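Local coordinates for apical membrane antigen 1-like protein, soluble form (Toxoplasma gondii, PDB 3ZLE), which probably takes part in host cell invasion by sporozoites, as a paralog of the AMA1 adhesin that pairs with RON2 at the moving junction, at residues A[58-63]-A[186-191]; A[326-331]-A[377-382]. All blocks are in the same frame, centred on the assembly; numbering follows the deposited sequence.

Interaction 1: A[58-63]-A[186-191]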
ATOM      1  N   GLN A  58      -1.140   4.996  12.727  1.00 30.39           N
ATOM      2  CA  GLN A  58      -0.559   5.631  13.904  1.00 31.22           C
ATOM      3  C   GLN A  58      -1.606   6.440  14.697  1.00 31.95           C
ATOM      4  O   GLN A  58      -2.214   7.376  14.174  1.00 22.13           O
ATOM      5  CB  GLN A  58       0.560   6.548  13.431  1.00 27.57           C
ATOM      6  CG  GLN A  58       1.125   7.472  14.489  1.00 32.14           C
ATOM      7  CD  GLN A  58       2.226   6.786  15.286  1.00 43.73           C
ATOM      8  OE1 GLN A  58       2.027   6.419  16.457  1.00 36.42           O
ATOM      9  NE2 GLN A  58       3.297   6.413  14.589  1.00 36.39           N
ATOM     10  N   MET A  59      -1.773   6.121  15.970  1.00 37.01           N
ATOM     11  CA  MET A  59      -2.711   6.864  16.820  1.00 30.03           C
ATOM     12  C   MET A  59      -2.004   7.822  17.767  1.00 35.83           C
ATOM     13  O   MET A  59      -0.790   7.763  17.922  1.00 36.78           O
ATOM     14  CB  MET A  59      -3.568   5.880  17.591  1.00 30.53           C
ATOM     15  CG  MET A  59      -4.348   4.976  16.663  1.00 32.33           C
ATOM     16  SD  MET A  59      -5.858   4.369  17.411  1.00 41.87           S
ATOM     17  CE  MET A  59      -5.179   3.510  18.805  1.00 36.40           C
ATOM     18  N   HIS A  60      -2.761   8.716  18.393  1.00 33.79           N
ATOM     19  CA  HIS A  60      -2.156   9.717  19.239  1.00 31.73           C
ATOM     20  C   HIS A  60      -2.938   9.970  20.502  1.00 33.81           C
ATOM     21  O   HIS A  60      -3.073  11.129  20.943  1.00 29.45           O
ATOM     22  CB  HIS A  60      -1.942  11.024  18.477  1.00 36.12           C
ATOM     23  CG  HIS A  60      -1.028  10.898  17.300  1.00 38.72           C
ATOM     24  ND1 HIS A  60       0.341  11.007  17.406  1.00 44.41           N
ATOM     25  CD2 HIS A  60      -1.290  10.736  15.986  1.00 37.55           C
ATOM     26  CE1 HIS A  60       0.887  10.920  16.205  1.00 30.05           C
ATOM     27  NE2 HIS A  60      -0.083  10.750  15.327  1.00 44.95           N
ATOM     28  N   GLN A  61      -3.334   8.894  21.166  1.00 30.14           N
ATOM     29  CA  GLN A  61      -4.008   9.006  22.449  1.00 30.24           C
ATOM     30  C   GLN A  61      -2.959   9.340  23.502  1.00 38.07           C
ATOM     31  O   GLN A  61      -1.757   9.177  23.264  1.00 39.28           O
ATOM     32  CB  GLN A  61      -4.729   7.685  22.775  1.00 30.95           C
ATOM     33  CG  GLN A  61      -5.656   7.249  21.658  1.00 28.37           C
ATOM     34  CD  GLN A  61      -6.355   5.931  21.924  1.00 32.86           C
ATOM     35  OE1 GLN A  61      -5.730   4.932  22.318  1.00 32.28           O
ATOM     36  NE2 GLN A  61      -7.645   5.900  21.646  1.00 26.90           N
ATOM     37  N   PRO A  62      -3.399   9.927  24.618  1.00 42.07           N
ATOM     38  CA  PRO A  62      -2.469  10.260  25.691  1.00 43.28           C
ATOM     39  C   PRO A  62      -1.719   9.022  26.181  1.00 48.64           C
ATOM     40  O   PRO A  62      -2.251   7.909  26.116  1.00 56.48           O
ATOM     41  CB  PRO A  62      -3.381  10.800  26.782  1.00 41.05           C
ATOM     42  CG  PRO A  62      -4.588  11.298  26.042  1.00 47.07           C
ATOM     43  CD  PRO A  62      -4.779  10.341  24.918  1.00 35.76           C
ATOM     44  N   ALA A  63      -0.513   9.242  26.698  1.00 47.18           N
ATOM     45  CA  ALA A  63       0.431   8.182  27.071  1.00 40.23           C
ATOM     46  C   ALA A  63      -0.153   7.009  27.851  1.00 45.06           C
ATOM     47  O   ALA A  63       0.271   5.866  27.660  1.00 44.06           O
ATOM     48  CB  ALA A  63       1.616   8.770  27.837  1.00 36.82           C
ATOM     49  N   CYS A 186      -6.174  11.987  17.285  1.00 28.31           N
ATOM     50  CA  CYS A 186      -5.830  12.091  15.874  1.00 32.20           C
ATOM     51  C   CYS A 186      -5.150  10.813  15.446  1.00 30.83           C
ATOM     52  O   CYS A 186      -4.655  10.056  16.277  1.00 33.00           O
ATOM     53  CB  CYS A 186      -4.872  13.257  15.608  1.00 29.46           C
ATOM     54  SG  CYS A 186      -5.485  14.923  16.017  1.00 41.27           S
ATOM     55  N   PHE A 187      -5.049  10.617  14.146  1.00 28.50           N
ATOM     56  CA  PHE A 187      -4.438   9.438  13.618  1.00 25.28           C
ATOM     57  C   PHE A 187      -4.161   9.577  12.139  1.00 23.64           C
ATOM     58  O   PHE A 187      -4.870  10.295  11.404  1.00 28.29           O
ATOM     59  CB  PHE A 187      -5.278   8.182  13.938  1.00 26.41           C
ATOM     60  CG  PHE A 187      -6.695   8.223  13.377  1.00 27.41           C
ATOM     61  CD1 PHE A 187      -6.941   7.859  12.048  1.00 26.43           C
ATOM     62  CD2 PHE A 187      -7.792   8.506  14.214  1.00 30.45           C
ATOM     63  CE1 PHE A 187      -8.243   7.854  11.533  1.00 31.20           C
ATOM     64  CE2 PHE A 187      -9.105   8.494  13.711  1.00 29.75           C
ATOM     65  CZ  PHE A 187      -9.332   8.133  12.371  1.00 29.95           C
ATOM     66  N   GLU A 188      -3.129   8.873  11.684  1.00 28.06           N
ATOM     67  CA  GLU A 188      -2.748   8.887  10.288  1.00 25.84           C
ATOM     68  C   GLU A 188      -2.034   7.598   9.869  1.00 28.67           C
ATOM     69  O   GLU A 188      -1.500   6.866  10.703  1.00 37.83           O
ATOM     70  CB  GLU A 188      -1.911  10.162   9.949  1.00 22.09           C
ATOM     71  CG  GLU A 188      -0.518  10.257  10.598  1.00 28.21           C
ATOM     72  CD  GLU A 188      -0.527  10.606  12.103  1.00 37.62           C
ATOM     73  OE1 GLU A 188      -1.490  11.264  12.582  1.00 43.79           O
ATOM     74  OE2 GLU A 188       0.485  10.309  12.803  1.00 32.95           O
ATOM     75  N   PRO A 189      -2.119   7.255   8.588  1.00 30.84           N
ATOM     76  CA  PRO A 189      -1.500   6.012   8.170  1.00 29.54           C
ATOM     77  C   PRO A 189       0.016   6.160   8.155  1.00 28.53           C
ATOM     78  O   PRO A 189       0.504   7.243   7.940  1.00 28.18           O
ATOM     79  CB  PRO A 189      -2.024   5.811   6.733  1.00 25.32           C
ATOM     80  CG  PRO A 189      -3.215   6.715   6.606  1.00 27.78           C
ATOM     81  CD  PRO A 189      -2.934   7.875   7.528  1.00 27.08           C
ATOM     82  N   VAL A 190       0.741   5.066   8.407  1.00 29.03           N
ATOM     83  CA  VAL A 190       2.199   5.063   8.345  1.00 24.20           C
ATOM     84  C   VAL A 190       2.686   3.663   7.949  1.00 27.32           C
ATOM     85  O   VAL A 190       2.027   2.675   8.284  1.00 30.79           O
ATOM     86  CB  VAL A 190       2.787   5.511   9.690  1.00 27.14           C
ATOM     87  CG1 VAL A 190       2.791   4.352  10.709  1.00 20.48           C
ATOM     88  CG2 VAL A 190       4.180   6.108   9.493  1.00 26.60           C
ATOM     89  N   LYS A 191       3.735   3.573   7.115  1.00 26.48           N
ATOM     90  CA  LYS A 191       4.525   2.326   7.035  1.00 25.87           C
ATOM     91  C   LYS A 191       5.372   2.065   8.288  1.00 29.39           C
ATOM     92  O   LYS A 191       6.228   2.876   8.648  1.00 31.19           O
ATOM     93  CB  LYS A 191       5.441   2.313   5.823  1.00 25.90           C
ATOM     94  CG  LYS A 191       4.775   2.089   4.474  1.00 28.55           C
ATOM     95  CD  LYS A 191       3.838   0.912   4.460  1.00 24.37           C
ATOM     96  CE  LYS A 191       3.205   0.644   3.094  1.00 17.93           C
ATOM     97  NZ  LYS A 191       4.113   0.391   1.948  1.00 15.83           N
TER

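Interaction 2: A[326-331]-A[377-382]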
ATOM      1  N   CYS A 326       9.632  -0.448 -17.790  1.00 27.54           N
ATOM      2  CA  CYS A 326      10.777  -1.346 -17.834  1.00 23.12           C
ATOM      3  C   CYS A 326      11.572  -1.190 -16.563  1.00 25.99           C
ATOM      4  O   CYS A 326      11.268  -0.315 -15.700  1.00 20.91           O
ATOM      5  CB  CYS A 326      11.664  -1.039 -19.058  1.00 22.32           C
ATOM      6  SG  CYS A 326      12.153   0.697 -19.117  1.00 34.21           S
ATOM      7  N   PHE A 327      12.531  -2.099 -16.402  1.00 25.13           N
ATOM      8  CA  PHE A 327      13.497  -2.046 -15.340  1.00 23.14           C
ATOM      9  C   PHE A 327      14.870  -1.903 -15.929  1.00 23.96           C
ATOM     10  O   PHE A 327      15.239  -2.639 -16.860  1.00 21.25           O
ATOM     11  CB  PHE A 327      13.455  -3.342 -14.546  1.00 23.27           C
ATOM     12  CG  PHE A 327      12.371  -3.379 -13.551  1.00 19.06           C
ATOM     13  CD1 PHE A 327      12.495  -2.679 -12.357  1.00 20.09           C
ATOM     14  CD2 PHE A 327      11.156  -3.996 -13.850  1.00 19.23           C
ATOM     15  CE1 PHE A 327      11.472  -2.698 -11.433  1.00 19.14           C
ATOM     16  CE2 PHE A 327      10.127  -4.013 -12.924  1.00 14.19           C
ATOM     17  CZ  PHE A 327      10.283  -3.384 -11.729  1.00 16.86           C
ATOM     18  N   ALA A 328      15.659  -1.010 -15.347  1.00 17.69           N
ATOM     19  CA  ALA A 328      17.086  -0.958 -15.655  1.00 22.26           C
ATOM     20  C   ALA A 328      17.880  -1.769 -14.606  1.00 16.40           C
ATOM     21  O   ALA A 328      17.944  -1.359 -13.445  1.00 22.22           O
ATOM     22  CB  ALA A 328      17.550   0.516 -15.620  1.00 20.48           C
ATOM     23  N   PRO A 329      18.467  -2.905 -14.984  1.00 17.99           N
ATOM     24  CA  PRO A 329      19.172  -3.629 -13.878  1.00 21.14           C
ATOM     25  C   PRO A 329      20.456  -2.893 -13.480  1.00 26.11           C
ATOM     26  O   PRO A 329      21.298  -2.599 -14.340  1.00 32.39           O
ATOM     27  CB  PRO A 329      19.502  -5.015 -14.495  1.00 14.56           C
ATOM     28  CG  PRO A 329      19.539  -4.759 -15.973  1.00 16.12           C
ATOM     29  CD  PRO A 329      18.570  -3.626 -16.283  1.00 16.24           C
ATOM     30  N   ILE A 330      20.533  -2.508 -12.215  1.00 23.91           N
ATOM     31  CA  ILE A 330      21.622  -1.711 -11.677  1.00 30.01           C
ATOM     32  C   ILE A 330      21.934  -2.313 -10.319  1.00 27.99           C
ATOM     33  O   ILE A 330      21.102  -2.301  -9.464  1.00 31.78           O
ATOM     34  CB  ILE A 330      21.171  -0.270 -11.362  1.00 31.23           C
ATOM     35  CG1 ILE A 330      20.433   0.359 -12.552  1.00 29.60           C
ATOM     36  CG2 ILE A 330      22.359   0.560 -10.871  1.00 26.05           C
ATOM     37  CD1 ILE A 330      21.228   1.432 -13.255  1.00 25.77           C
ATOM     38  N   THR A 331      23.165  -2.754 -10.117  1.00 34.38           N
ATOM     39  CA  THR A 331      23.566  -3.453  -8.901  1.00 31.07           C
ATOM     40  C   THR A 331      23.526  -2.525  -7.708  1.00 32.92           C
ATOM     41  O   THR A 331      23.905  -1.367  -7.801  1.00 36.25           O
ATOM     42  CB  THR A 331      24.989  -3.978  -9.079  1.00 40.40           C
ATOM     43  OG1 THR A 331      25.036  -4.865 -10.200  1.00 48.76           O
ATOM     44  CG2 THR A 331      25.487  -4.673  -7.845  1.00 39.11           C
ATOM     45  N   PHE A 377      19.171 -10.169 -16.513  1.00 39.12           N
ATOM     46  CA  PHE A 377      19.100  -8.949 -17.263  1.00 41.09           C
ATOM     47  C   PHE A 377      20.361  -8.141 -17.025  1.00 44.87           C
ATOM     48  O   PHE A 377      20.839  -8.038 -15.885  1.00 33.71           O
ATOM     49  CB  PHE A 377      17.866  -8.131 -16.861  1.00 41.08           C
ATOM     50  CG  PHE A 377      16.669  -8.412 -17.704  1.00 46.85           C
ATOM     51  CD1 PHE A 377      16.533  -7.818 -18.951  1.00 43.25           C
ATOM     52  CD2 PHE A 377      15.724  -9.361 -17.304  1.00 60.09           C
ATOM     53  CE1 PHE A 377      15.423  -8.074 -19.734  1.00 48.78           C
ATOM     54  CE2 PHE A 377      14.622  -9.659 -18.107  1.00 62.86           C
ATOM     55  CZ  PHE A 377      14.460  -8.994 -19.314  1.00 53.69           C
ATOM     56  N   ASP A 378      20.893  -7.566 -18.104  1.00 33.04           N
ATOM     57  CA  ASP A 378      22.035  -6.693 -17.995  1.00 37.83           C
ATOM     58  C   ASP A 378      21.879  -5.480 -18.909  1.00 34.70           C
ATOM     59  O   ASP A 378      21.428  -5.595 -20.048  1.00 33.79           O
ATOM     60  CB  ASP A 378      23.315  -7.458 -18.310  1.00 37.17           C
ATOM     61  CG  ASP A 378      24.550  -6.864 -17.615  1.00 56.73           C
ATOM     62  OD1 ASP A 378      24.414  -6.348 -16.480  1.00 52.91           O
ATOM     63  OD2 ASP A 378      25.651  -6.877 -18.230  1.00 61.23           O
ATOM     64  N   GLN A 379      22.122  -4.309 -18.339  1.00 35.81           N
ATOM     65  CA  GLN A 379      22.126  -3.061 -19.071  1.00 32.37           C
ATOM     66  C   GLN A 379      23.506  -2.441 -18.901  1.00 35.49           C
ATOM     67  O   GLN A 379      23.908  -2.146 -17.790  1.00 42.86           O
ATOM     68  CB  GLN A 379      21.090  -2.115 -18.491  1.00 30.99           C
ATOM     69  CG  GLN A 379      20.916  -0.826 -19.290  1.00 33.70           C
ATOM     70  CD  GLN A 379      19.542  -0.255 -19.133  1.00 35.81           C
ATOM     71  OE1 GLN A 379      18.581  -0.997 -19.033  1.00 60.02           O
ATOM     72  NE2 GLN A 379      19.449   1.061 -18.998  1.00 36.29           N
ATOM     73  N   THR A 380      24.218  -2.216 -19.995  1.00 38.00           N
ATOM     74  CA  THR A 380      25.536  -1.575 -19.889  1.00 43.58           C
ATOM     75  C   THR A 380      25.742  -0.552 -20.984  1.00 35.99           C
ATOM     76  O   THR A 380      25.203  -0.688 -22.071  1.00 37.53           O
ATOM     77  CB  THR A 380      26.668  -2.590 -20.014  1.00 35.05           C
ATOM     78  OG1 THR A 380      26.515  -3.291 -21.245  1.00 41.45           O
ATOM     79  CG2 THR A 380      26.652  -3.578 -18.854  1.00 31.85           C
ATOM     80  N   SER A 381      26.608   0.416 -20.724  1.00 33.90           N
ATOM     81  CA  SER A 381      27.172   1.236 -21.798  1.00 32.98           C
ATOM     82  C   SER A 381      28.269   0.512 -22.567  1.00 35.56           C
ATOM     83  O   SER A 381      29.075  -0.187 -21.988  1.00 48.79           O
ATOM     84  CB  SER A 381      27.725   2.506 -21.235  1.00 30.14           C
ATOM     85  OG  SER A 381      26.692   3.271 -20.709  1.00 32.45           O
ATOM     86  N   LYS A 382      28.346   0.789 -23.862  1.00 40.60           N
ATOM     87  CA  LYS A 382      29.281   0.130 -24.754  1.00 42.11           C
ATOM     88  C   LYS A 382      29.889   1.169 -25.666  1.00 44.14           C
ATOM     89  O   LYS A 382      29.190   2.056 -26.183  1.00 46.42           O
ATOM     90  CB  LYS A 382      28.554  -0.918 -25.599  1.00 44.61           C
ATOM     91  CG  LYS A 382      29.442  -1.630 -26.608  1.00 45.06           C
ATOM     92  CD  LYS A 382      28.633  -2.600 -27.449  1.00 56.89           C
ATOM     93  CE  LYS A 382      29.439  -3.142 -28.611  1.00 64.29           C
ATOM     94  NZ  LYS A 382      28.868  -4.435 -29.088  1.00 81.10           N
TER
HETATM   95  O   HOH W   1      23.564  -5.395 -13.229  1.00 56.40           O

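Interaction 1: A[58-63]-A[186-191]
His60 NE2 donates to Glu188 OE2 over 2.6 Å in a nearly straight bond, 169° at the hydrogen. The acceptor lies almost in the imidazole plane and offers its syn lone pair, while the carboxylate plane is turned 32° from the ring. Glu188 reaches this place by wedging CG between its backbone N and carbonyl carbon (chi1 67°) and bending again at chi2. Its side chain runs alongside that of Gln58, with Gln58 CG 3.4 Å from Glu188 OE2. Gln58 and Glu188 are an antiparallel hydrogen-bonded pair, with Gln58 N to Glu188 O at 2.8 Å and Glu188 N to Gln58 O at 3.0 Å; Gln58 O also meets Phe187 CA at 3.1 Å in a CA-H...O contact. Met59 and Phe187 face the other side as a non-hydrogen-bonded pair, touching at Met59 CG and Phe187 CB, 4.3 Å apart. The Phe187 ring meets Phe88 edge-to-face, and Cys186 is disulfide-bonded to Cys173. In this two-stranded ribbon of the N-terminal ectodomain, the Gln58-Glu188 face is largely polar, though Val190 CG1 packs against Gln58 CB; the Met59-Phe187 face is apolar. The short His-carboxylate bond would fix the imidazole's rotation, and the carboxylate would probably favour a protonated ring.

Interaction 2: A[326-331]-A[377-382]
Strands 326-330 and 377-382 cross at 75° with their axes 6.0 Å apart at closest approach, so they meet at one point instead of pairing as sheet neighbours, and Pro329 lies nearest Asp378, 5.9 Å between their CA atoms. Pro329 carries the contact. Its ring rests on the backbone of 377-379: CG lies 3.5 Å from Phe377 O and equally close to Gln379 N, and on one flank it meets Phe377 CB at 3.9 Å. On the other flank, Pro329 CD packs against Gln379 CB at 3.7 Å, the two side chains crossing at about a right angle. Gln379 holds CG anti to its backbone N (chi1 -174°) and stays extended beyond it, which carries the amide past the proline to Ala328. There Gln379 OE1 comes within 3.7 Å of Ala328 CA, and NE2 lies 3.9 Å from Ala328 CB. The same NE2 is hydrogen-bonded to the carbonyl of Cys236, the half-cystine joined to Cys326, so the amide is tied to strand 235-238, at the far edge of the same three-stranded sheet, with 226-232 in between. The rings of Phe377 and Phe327 share a neighbour near the N-terminus: Trp9 stacks on Phe377 and meets Phe327 edge-to-face. At the outer end, a water links Thr331 OG1 and Asp378 OD1 through long, weak bonds. The contact joins the central, PAN-related part of the ectodomain to the small, disulfide-rich C-terminal sheet. Between the two strands themselves the grip is van der Waals packing of a rigid ring on backbone and aliphatic carbon; the Gln379 amide adds a directional bond to the Cys236 carbonyl, so the junction combines apolar packing with at least one polar tie.

Interactions 1 and 2 lie on opposite sides of the chain's centre, 41 Å apart between centres and about 15 Å between nearest atoms, and they do not touch. Interaction 1 belongs to the N-terminal part of the ectodomain and closes before interaction 2 begins along the chain. Lys191, at the end of 186-191, donates to the carbonyls of Ala338 and Gly340, which lie just after strand 333-337, the strand following 326-330. One contact is a strand pairing within a domain, the other a crossing between domains. Each includes one half of a different disulfide, Cys173-Cys186 and Cys236-Cys326, and neither contact contains a bound ligand.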